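Histone-lysine N-methyltransferase SETMAR (Homo sapiens, PDB 3F2K) joins a histone lysine methyltransferase to a mariner transposase domain, the part present here, that binds DNA and retains some nuclease activity, the whole protein acting in double-strand break repair. Local coordinates at residues 130-133 and 134-137; 138-141 and 142-146; 103-106 and 107-110; 161-164 and 165-168. All blocks are in the same frame, centred on the assembly; numbering follows the deposited sequence.

Contact 1. Residues 130-133 and 134-137; sequences DNAR and PHVA. With MG (magnesium ion), chain D.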
loop_
_atom_site.group_PDB
_atom_site.type_symbol
_atom_site.label_atom_id
_atom_site.label_comp_id
_atom_site.label_asym_id
_atom_site.label_seq_id
_atom_site.Cartn_x
_atom_site.Cartn_y
_atom_site.Cartn_z
ATOM N N ASP A 130 -1.479 3.273 -5.672
ATOM C CA ASP A 130 -2.604 3.477 -6.589
ATOM C C ASP A 130 -2.547 4.874 -7.212
ATOM O O ASP A 130 -1.601 5.646 -6.959
ATOM C CB ASP A 130 -3.955 3.095 -5.923
ATOM C CG ASP A 130 -4.365 4.018 -4.785
ATOM O OD1 ASP A 130 -3.926 5.197 -4.724
ATOM O OD2 ASP A 130 -5.209 3.573 -3.941
ATOM N N ASN A 131 -3.501 5.177 -8.079
ATOM C CA ASN A 131 -3.423 6.433 -8.814
ATOM C C ASN A 131 -4.114 7.626 -8.168
ATOM O O ASN A 131 -4.529 8.558 -8.884
ATOM C CB ASN A 131 -3.954 6.182 -10.213
ATOM C CG ASN A 131 -5.480 6.082 -10.249
ATOM O OD1 ASN A 131 -6.175 6.135 -9.204
ATOM N ND2 ASN A 131 -6.016 6.006 -11.453
ATOM N N ALA A 132 -4.276 7.612 -6.850
ATOM C CA ALA A 132 -4.779 8.780 -6.108
ATOM C C ALA A 132 -4.027 10.033 -6.606
ATOM O O ALA A 132 -2.834 9.947 -6.935
ATOM C CB ALA A 132 -4.639 8.625 -4.606
ATOM N N ARG A 133 -4.692 11.183 -6.694
ATOM C CA ARG A 133 -4.042 12.327 -7.367
ATOM C C ARG A 133 -2.649 12.721 -6.798
ATOM O O ARG A 133 -1.721 12.929 -7.587
ATOM C CB ARG A 133 -4.963 13.541 -7.405
ATOM C CG ARG A 133 -6.251 13.196 -8.186
ATOM C CD ARG A 133 -7.026 14.462 -8.456
ATOM N NE ARG A 133 -6.172 15.417 -9.167
ATOM C CZ ARG A 133 -6.627 16.516 -9.767
ATOM N NH1 ARG A 133 -7.947 16.761 -9.742
ATOM N NH2 ARG A 133 -5.768 17.352 -10.383
ATOM N N PRO A 134 -2.501 12.749 -5.487
ATOM C CA PRO A 134 -1.177 13.120 -4.985
ATOM C C PRO A 134 -0.044 12.164 -5.387
ATOM O O PRO A 134 1.154 12.569 -5.397
ATOM C CB PRO A 134 -1.353 13.013 -3.486
ATOM C CG PRO A 134 -2.836 13.345 -3.271
ATOM C CD PRO A 134 -3.440 12.487 -4.360
ATOM N N HIS A 135 -0.409 10.899 -5.658
ATOM C CA HIS A 135 0.572 9.838 -5.919
ATOM C C HIS A 135 1.207 10.023 -7.254
ATOM O O HIS A 135 2.338 9.530 -7.538
ATOM C CB HIS A 135 -0.148 8.461 -5.917
ATOM C CG HIS A 135 -0.616 8.008 -4.544
ATOM N ND1 HIS A 135 -1.130 6.743 -4.327
ATOM C CD2 HIS A 135 -0.726 8.660 -3.369
ATOM C CE1 HIS A 135 -1.482 6.620 -3.063
ATOM N NE2 HIS A 135 -1.286 7.778 -2.455
ATOM N N VAL A 136 0.500 10.725 -8.133
ATOM C CA VAL A 136 0.868 10.768 -9.533
ATOM C C VAL A 136 1.174 12.226 -10.024
ATOM O O VAL A 136 1.358 12.428 -11.206
ATOM C CB VAL A 136 -0.169 10.006 -10.472
ATOM C CG1 VAL A 136 -0.252 8.479 -10.022
ATOM C CG2 VAL A 136 -1.542 10.657 -10.471
ATOM N N ALA A 137 1.225 13.160 -9.089
ATOM C CA ALA A 137 1.459 14.575 -9.406
ATOM C C ALA A 137 2.894 14.949 -8.984
ATOM O O ALA A 137 3.591 14.137 -8.381
ATOM C CB ALA A 137 0.468 15.421 -8.660
HETATM MG MG MG D . -6.057 4.182 -2.239
HETATM O O HOH W 1 -4.936 6.024 -2.349
HETATM O O HOH W 2 -7.607 5.152 -3.385
HETATM O O HOH W 3 -6.884 4.839 -0.497
HETATM O O HOH W 4 -7.121 2.251 -2.223
#
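His-135 folds back over the loop that precedes its own short helix, and its side chain meets that loop at almost every atom. CG stands anti to the carbonyl carbon (chi1 -71°), which carries the ring toward Asp-130. At the root, CB lies 3.2 Å from Ala-132 O. Further out, ND1 donates to Asp-130 O at 2.9 Å through a bent bond (N-H...O 145°), arriving well above the carbonyl plane. Next along the ring, CE1 comes within 3.3 Å of Asp-130 OD1; the carboxylate is turned only 20° from the ring plane. At the far tip, NE2 is hydrogen-bonded to Glu-39. The ring is thus held by both nitrogens, while Ala-132 CB sits squarely over one face, 3.9 Å from the centroid in a CH-pi contact, and Tyr-101 stacks on the ring as well. Replacing the ring by an alanine would probably leave Asp-130 O without its donor, Glu-39 without its partner, and the Ala-132 methyl without the face it rests on.

Asp-130 divides its carboxylate between two tasks. OD1 accepts from Ala-132 N at 3.2 Å, closing an Asx turn, and from a metal-bound water at 2.7 Å. OD2 binds the magnesium ion at 2.0 Å, with Asp-38 and four waters completing its shell. Two aspartates sharing a magnesium ion, one on the middle strand 34-43 and one just after its parallel neighbour 126-128, mark the active site of RNase H-like transposases.

Contact 2. Residues 138-141 and 142-146; sequences QPTL and QKLNE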
loop_
_atom_site.group_PDB
_atom_site.type_symbol
_atom_site.label_atom_id
_atom_site.label_comp_id
_atom_site.label_asym_id
_atom_site.label_seq_id
_atom_site.Cartn_x
_atom_site.Cartn_y
_atom_site.Cartn_z
ATOM N N GLN A 138 3.323 16.139 -9.392
ATOM C CA GLN A 138 4.510 16.752 -8.829
ATOM C C GLN A 138 4.048 17.416 -7.493
ATOM O O GLN A 138 2.891 17.961 -7.400
ATOM C CB GLN A 138 5.051 17.790 -9.826
ATOM C CG GLN A 138 5.654 17.251 -11.102
ATOM C CD GLN A 138 6.849 16.303 -10.911
ATOM O OE1 GLN A 138 7.303 16.048 -9.768
ATOM N NE2 GLN A 138 7.381 15.788 -12.065
ATOM N N PRO A 139 4.929 17.493 -6.498
ATOM C CA PRO A 139 6.336 17.071 -6.610
ATOM C C PRO A 139 6.649 15.662 -6.167
ATOM O O PRO A 139 7.837 15.326 -6.059
ATOM C CB PRO A 139 7.064 18.106 -5.714
ATOM C CG PRO A 139 6.128 18.254 -4.548
ATOM C CD PRO A 139 4.693 18.231 -5.236
ATOM N N THR A 140 5.597 14.843 -5.965
ATOM C CA THR A 140 5.779 13.403 -5.726
ATOM C C THR A 140 6.661 12.731 -6.794
ATOM O O THR A 140 7.565 11.953 -6.441
ATOM C CB THR A 140 4.401 12.711 -5.525
ATOM O OG1 THR A 140 3.899 13.141 -4.265
ATOM C CG2 THR A 140 4.566 11.113 -5.500
ATOM N N LEU A 141 6.384 12.947 -8.089
ATOM C CA LEU A 141 7.153 12.277 -9.111
ATOM C C LEU A 141 8.643 12.626 -9.015
ATOM O O LEU A 141 9.517 11.744 -9.053
ATOM C CB LEU A 141 6.595 12.624 -10.507
ATOM C CG LEU A 141 5.127 12.099 -10.683
ATOM C CD1 LEU A 141 4.673 12.472 -12.029
ATOM C CD2 LEU A 141 5.180 10.535 -10.553
ATOM N N GLN A 142 8.940 13.907 -8.879
ATOM C CA GLN A 142 10.347 14.302 -8.704
ATOM C C GLN A 142 11.020 13.679 -7.445
ATOM O O GLN A 142 12.169 13.287 -7.509
ATOM C CB GLN A 142 10.484 15.810 -8.694
ATOM C CG GLN A 142 11.999 16.175 -8.840
ATOM C CD GLN A 142 12.247 17.651 -8.814
ATOM O OE1 GLN A 142 12.081 18.330 -7.778
ATOM N NE2 GLN A 142 12.653 18.165 -9.946
ATOM N N LYS A 143 10.306 13.578 -6.347
ATOM C CA LYS A 143 10.859 13.003 -5.143
ATOM C C LYS A 143 11.253 11.550 -5.401
ATOM O O LYS A 143 12.306 11.087 -4.976
ATOM C CB LYS A 143 9.822 13.084 -4.035
ATOM C CG LYS A 143 10.335 12.544 -2.650
ATOM C CD LYS A 143 11.618 13.238 -2.224
ATOM C CE LYS A 143 11.389 14.705 -1.932
ATOM N NZ LYS A 143 12.622 15.202 -1.192
ATOM N N LEU A 144 10.345 10.828 -6.051
ATOM C CA LEU A 144 10.594 9.436 -6.400
ATOM C C LEU A 144 11.816 9.353 -7.297
ATOM O O LEU A 144 12.727 8.556 -6.994
ATOM C CB LEU A 144 9.372 8.761 -7.059
ATOM C CG LEU A 144 8.282 8.556 -5.939
ATOM C CD1 LEU A 144 6.919 8.172 -6.605
ATOM C CD2 LEU A 144 8.631 7.545 -4.801
ATOM N N ASN A 145 11.902 10.210 -8.316
ATOM C CA ASN A 145 13.045 10.140 -9.202
ATOM C C ASN A 145 14.364 10.429 -8.401
ATOM O O ASN A 145 15.368 9.702 -8.544
ATOM C CB ASN A 145 12.857 11.090 -10.395
ATOM C CG ASN A 145 14.107 11.165 -11.288
ATOM O OD1 ASN A 145 14.883 12.151 -11.209
ATOM N ND2 ASN A 145 14.306 10.157 -12.119
ATOM N N GLU A 146 14.338 11.456 -7.570
ATOM C CA GLU A 146 15.482 11.887 -6.790
ATOM C C GLU A 146 15.965 10.867 -5.788
ATOM O O GLU A 146 17.173 10.722 -5.643
ATOM C CB GLU A 146 15.196 13.207 -6.083
ATOM C CG GLU A 146 15.040 14.310 -7.058
ATOM C CD GLU A 146 14.915 15.660 -6.353
ATOM O OE1 GLU A 146 14.656 15.652 -5.143
ATOM O OE2 GLU A 146 15.043 16.714 -7.021
#
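Gln-138 OE1 receives the backbone N-H of Gln-142 at 2.8 Å, the donor lying in the plane of the side-chain carbonyl and on a lone pair. A bend at chi2 (-59°) turns the amide back toward the start of the helix and makes this reach possible. The same oxygen also lies 3.4 Å from Gln-142 CB, so the incoming amide rests against the root of the side chain whose backbone it serves; the two glutamine side chains cross at about a right angle.

The setting is the amino end of helix 140-147. Pro-139, joined to Gln-138 by a cis peptide bond, takes the N-cap position, and a backbone N-H in the first turn is here met by a side chain from the residue just before that cap. Regular helical bonding follows at once: Lys-143 N donates to Pro-139 O at 3.0 Å, and Leu-144 N to Thr-140 O at 3.0 Å with an angle of 168°.

On the inner side of the helix, Thr-140 and Leu-144 run side by side, pointing the same way, with CG2 of the former 3.9 Å from CD1 of the latter. Thr-140 puts its methyl there because OG1 is turned beside the backbone N, where it is hydrogen-bonded to Ser-98 and Pro-134 O. Both side chains pack on Ile-105 of helix 98-115, and Lys-143, bent at chi2 and chi3, reaches that same helix to form a salt bridge with Asp-106.

Contact 3. Residues 103-106 and 107-110; sequences QEID and EMNQ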
loop_
_atom_site.group_PDB
_atom_site.type_symbol
_atom_site.label_atom_id
_atom_site.label_comp_id
_atom_site.label_asym_id
_atom_site.label_seq_id
_atom_site.Cartn_x
_atom_site.Cartn_y
_atom_site.Cartn_z
ATOM N N GLN A 103 6.814 14.685 1.073
ATOM C CA GLN A 103 7.484 14.755 2.374
ATOM C C GLN A 103 7.348 13.421 3.097
ATOM O O GLN A 103 8.293 12.944 3.726
ATOM C CB GLN A 103 6.916 15.901 3.211
ATOM C CG GLN A 103 7.332 17.247 2.636
ATOM C CD GLN A 103 8.877 17.346 2.462
ATOM O OE1 GLN A 103 9.392 17.618 1.356
ATOM N NE2 GLN A 103 9.612 17.045 3.546
ATOM N N GLU A 104 6.199 12.762 2.929
ATOM C CA GLU A 104 6.000 11.450 3.533
ATOM C C GLU A 104 6.913 10.390 2.928
ATOM O O GLU A 104 7.442 9.525 3.653
ATOM C CB GLU A 104 4.530 11.048 3.375
ATOM C CG GLU A 104 3.614 11.821 4.409
ATOM C CD GLU A 104 3.941 11.582 5.912
ATOM O OE1 GLU A 104 4.255 10.454 6.347
ATOM O OE2 GLU A 104 3.833 12.557 6.704
ATOM N N ILE A 105 7.071 10.426 1.614
ATOM C CA ILE A 105 7.980 9.485 0.888
ATOM C C ILE A 105 9.419 9.699 1.371
ATOM O O ILE A 105 10.130 8.750 1.660
ATOM C CB ILE A 105 7.894 9.746 -0.608
ATOM C CG1 ILE A 105 6.562 9.211 -1.172
ATOM C CG2 ILE A 105 9.060 9.122 -1.391
ATOM C CD1 ILE A 105 6.368 9.687 -2.652
ATOM N N ASP A 106 9.827 10.953 1.495
ATOM C CA ASP A 106 11.183 11.246 2.054
ATOM C C ASP A 106 11.357 10.627 3.449
ATOM O O ASP A 106 12.409 10.012 3.730
ATOM C CB ASP A 106 11.398 12.753 2.106
ATOM C CG ASP A 106 12.819 13.131 2.033
ATOM O OD1 ASP A 106 13.531 12.928 3.056
ATOM O OD2 ASP A 106 13.197 13.713 1.015
ATOM N N GLU A 107 10.369 10.787 4.331
ATOM C CA GLU A 107 10.473 10.269 5.719
ATOM C C GLU A 107 10.484 8.746 5.663
ATOM O O GLU A 107 11.311 8.129 6.354
ATOM C CB GLU A 107 9.295 10.745 6.575
ATOM C CG GLU A 107 9.449 10.387 8.062
ATOM C CD GLU A 107 8.334 10.919 8.955
ATOM O OE1 GLU A 107 7.578 11.815 8.521
ATOM O OE2 GLU A 107 8.239 10.420 10.118
HETATM N N MSE A 108 9.551 8.179 4.891
HETATM C CA MSE A 108 9.511 6.689 4.707
HETATM C C MSE A 108 10.883 6.146 4.220
HETATM O O MSE A 108 11.336 5.102 4.717
HETATM C CB MSE A 108 8.446 6.282 3.721
HETATM C CG MSE A 108 8.446 4.695 3.408
HETATM SE SE MSE A 108 9.546 4.239 2.045
HETATM C CE MSE A 108 8.855 5.336 0.569
ATOM N N ASN A 109 11.462 6.817 3.226
ATOM C CA ASN A 109 12.701 6.377 2.680
ATOM C C ASN A 109 13.836 6.416 3.747
ATOM O O ASN A 109 14.706 5.517 3.761
ATOM C CB ASN A 109 13.064 7.178 1.426
ATOM C CG ASN A 109 14.300 6.610 0.721
ATOM O OD1 ASN A 109 14.283 5.475 0.256
ATOM N ND2 ASN A 109 15.430 7.405 0.733
ATOM N N GLN A 110 13.807 7.410 4.661
ATOM C CA GLN A 110 14.858 7.429 5.676
ATOM C C GLN A 110 14.716 6.179 6.578
ATOM O O GLN A 110 15.707 5.553 7.022
ATOM C CB GLN A 110 14.808 8.678 6.540
ATOM C CG GLN A 110 15.009 9.956 5.724
ATOM C CD GLN A 110 15.011 11.151 6.702
ATOM O OE1 GLN A 110 14.013 11.459 7.353
ATOM N NE2 GLN A 110 16.161 11.743 6.847
HETATM O O HOH W 5 5.083 11.468 9.084
HETATM O O HOH W 6 14.918 10.151 2.088
HETATM O O HOH W 7 12.554 13.327 5.859
#
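Residues 103-106 pass into 107-110 within one unbroken helix, each N-H of the second segment bonding to the carbonyl four positions back. Met-108 N to Glu-104 O, at 2.8 Å and 169°, is the straightest of the four; Gln-110 N to Asp-106 O is the most bent, at 146°.

The side chains sort themselves by face. Glu-104 and Glu-107 point the same way with their OE1 atoms 4.2 Å apart, a closeness of like charges that is probably eased by Lys-100, in a salt bridge with Glu-104 OE2, while His-86 and Ser-88 are hydrogen-bonded to Glu-104 OE1. A water sits between Glu-104 OE2 and Glu-107 OE1, 2.6 Å from the latter, but it cannot donate to every acceptor around it.

Asp-106 spreads its bonds widely. One water donates to both its OD1 and, at 2.8 Å, Gln-110 OE1, linking side chains one turn apart, whereas OD2 faces Lys-143. A second water donates to Asp-106 O and accepts from Asn-109 ND2 at 3.1 Å; Asn-109 OD1 is hydrogen-bonded to Tyr-149.

On the buried side, Met-108, present as selenomethionine, curls back through bends at chi2 and chi3, bringing CE within 4.3 Å of Ile-105 CG2. Both residues rest on Trp-78. Helix 98-115 is thus one of the helices flanking the mixed sheet of this RNase H-like domain, set against strands 72-80 and 83-89 and helix 140-147.

Contact 4. Residues 161-164 and 165-168; sequences LLPT and NYHV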
loop_
_atom_site.group_PDB
_atom_site.type_symbol
_atom_site.label_atom_id
_atom_site.label_comp_id
_atom_site.label_asym_id
_atom_site.label_seq_id
_atom_site.Cartn_x
_atom_site.Cartn_y
_atom_site.Cartn_z
ATOM N N LEU A 161 -5.527 -5.716 -6.369
ATOM C CA LEU A 161 -4.124 -5.878 -6.816
ATOM C C LEU A 161 -3.179 -4.962 -5.992
ATOM O O LEU A 161 -1.991 -4.872 -6.286
ATOM C CB LEU A 161 -3.965 -5.599 -8.304
ATOM C CG LEU A 161 -4.788 -6.553 -9.214
ATOM C CD1 LEU A 161 -4.516 -6.133 -10.708
ATOM C CD2 LEU A 161 -4.535 -8.051 -8.971
ATOM N N LEU A 162 -3.711 -4.354 -4.937
ATOM C CA LEU A 162 -2.974 -3.347 -4.151
ATOM C C LEU A 162 -2.794 -4.017 -2.783
ATOM O O LEU A 162 -3.741 -4.116 -2.050
ATOM C CB LEU A 162 -3.856 -2.065 -4.046
ATOM C CG LEU A 162 -3.243 -0.806 -3.474
ATOM C CD1 LEU A 162 -2.023 -0.298 -4.312
ATOM C CD2 LEU A 162 -4.355 0.280 -3.345
ATOM N N PRO A 163 -1.613 -4.527 -2.456
ATOM C CA PRO A 163 -1.526 -5.312 -1.217
ATOM C C PRO A 163 -1.911 -4.635 0.108
ATOM O O PRO A 163 -2.352 -5.334 1.029
ATOM C CB PRO A 163 -0.064 -5.839 -1.189
ATOM C CG PRO A 163 0.367 -5.784 -2.698
ATOM C CD PRO A 163 -0.328 -4.498 -3.219
ATOM N N THR A 164 -1.733 -3.311 0.242
ATOM C CA THR A 164 -2.104 -2.711 1.484
ATOM C C THR A 164 -3.608 -2.894 1.666
ATOM O O THR A 164 -4.089 -3.114 2.771
ATOM C CB THR A 164 -1.749 -1.230 1.539
ATOM O OG1 THR A 164 -0.349 -1.117 1.237
ATOM C CG2 THR A 164 -2.059 -0.629 2.932
ATOM N N ASN A 165 -4.321 -2.813 0.551
ATOM C CA ASN A 165 -5.770 -2.915 0.626
ATOM C C ASN A 165 -6.251 -4.382 0.813
ATOM O O ASN A 165 -6.987 -4.667 1.774
ATOM C CB ASN A 165 -6.348 -2.266 -0.630
ATOM C CG ASN A 165 -7.722 -1.806 -0.401
ATOM O OD1 ASN A 165 -8.643 -2.585 -0.514
ATOM N ND2 ASN A 165 -7.866 -0.535 -0.051
ATOM N N TYR A 166 -5.811 -5.302 -0.041
ATOM C CA TYR A 166 -6.320 -6.688 0.033
ATOM C C TYR A 166 -5.766 -7.516 1.222
ATOM O O TYR A 166 -6.398 -8.471 1.677
ATOM C CB TYR A 166 -6.177 -7.447 -1.270
ATOM C CG TYR A 166 -4.770 -7.837 -1.702
ATOM C CD1 TYR A 166 -3.996 -8.789 -0.943
ATOM C CD2 TYR A 166 -4.195 -7.279 -2.843
ATOM C CE1 TYR A 166 -2.732 -9.189 -1.391
ATOM C CE2 TYR A 166 -2.950 -7.660 -3.295
ATOM C CZ TYR A 166 -2.209 -8.573 -2.548
ATOM O OH TYR A 166 -0.976 -8.876 -3.033
ATOM N N HIS A 167 -4.634 -7.066 1.776
ATOM C CA HIS A 167 -3.982 -7.785 2.870
ATOM C C HIS A 167 -4.043 -7.002 4.179
ATOM O O HIS A 167 -4.797 -7.381 5.117
ATOM C CB HIS A 167 -2.501 -8.102 2.526
ATOM C CG HIS A 167 -1.848 -8.981 3.543
ATOM N ND1 HIS A 167 -2.345 -10.244 3.829
ATOM C CD2 HIS A 167 -0.738 -8.812 4.313
ATOM C CE1 HIS A 167 -1.590 -10.789 4.791
ATOM N NE2 HIS A 167 -0.602 -9.947 5.079
ATOM N N VAL A 168 -3.267 -5.926 4.288
ATOM C CA VAL A 168 -3.211 -5.210 5.582
ATOM C C VAL A 168 -4.578 -4.691 6.015
ATOM O O VAL A 168 -5.028 -4.920 7.159
ATOM C CB VAL A 168 -2.085 -4.064 5.593
ATOM C CG1 VAL A 168 -2.049 -3.373 6.936
ATOM C CG2 VAL A 168 -0.680 -4.664 5.229
#
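Leu-162 O takes two backbone donors: Tyr-166 N at 3.1 Å and nearly straight (168°), and Asn-165 N through a weak, bent bond. Pro-163 O is likewise shared, accepting from His-167 N at 3.0 Å and weakly from Val-168 N at 3.4 Å, the latter a wider pi-type turn.

Tyr-166 has CG between its backbone N and carbonyl carbon (chi1 70°), which swings the ring back across Pro-163. Pro-163 CA lies over one face, 3.6 Å from the centroid and offset toward the rim, and Pro-163 CG touches Tyr-166 OH at 3.4 Å. That hydroxyl is satisfied by Gly-206 O, and Arg-213 makes a cation-pi contact with the ring. A leucine in its place would probably leave Gly-206 O without this partner and Arg-213 without its aromatic face.

This first turn of helix 163-176 borders the active site of the RNase H-like fold. Asn-165 probably occupies the third position of the mariner catalytic triad, where active transposases carry aspartate; its ND2 donates to Asp-38 OD2, placing Asn-165 in the second shell, against the oxygen of Asp-38 that is not on the metal. Thr-164 OG1 accepts from Trp-79 NE1, and His-167 NE2 is hydrogen-bonded to Phe-202 O.

In the fold
Along the chain the order is contact 3, contact 1, contact 2 and contact 4. Contacts 1 and 2 adjoin, as helix 133-136 leads into helix 140-147. Contact 3, on helix 98-115, has its centre about 11 Å from that of contact 2, and a salt bridge ties the two. Contact 4 lies deeper, its centre about 17 Å from that of contact 1, yet Leu-162 touches Asp-130. Helix 98-115 packs on Trp-78 and helix 163-176 on Ile-77 and Trp-79 of the same strand 72-80, consistent with opposite faces of the mixed sheet. Contacts 1 and 4 meet at the magnesium site of the transposase domain, while contacts 2 and 3 form a helical layer farther from the metal.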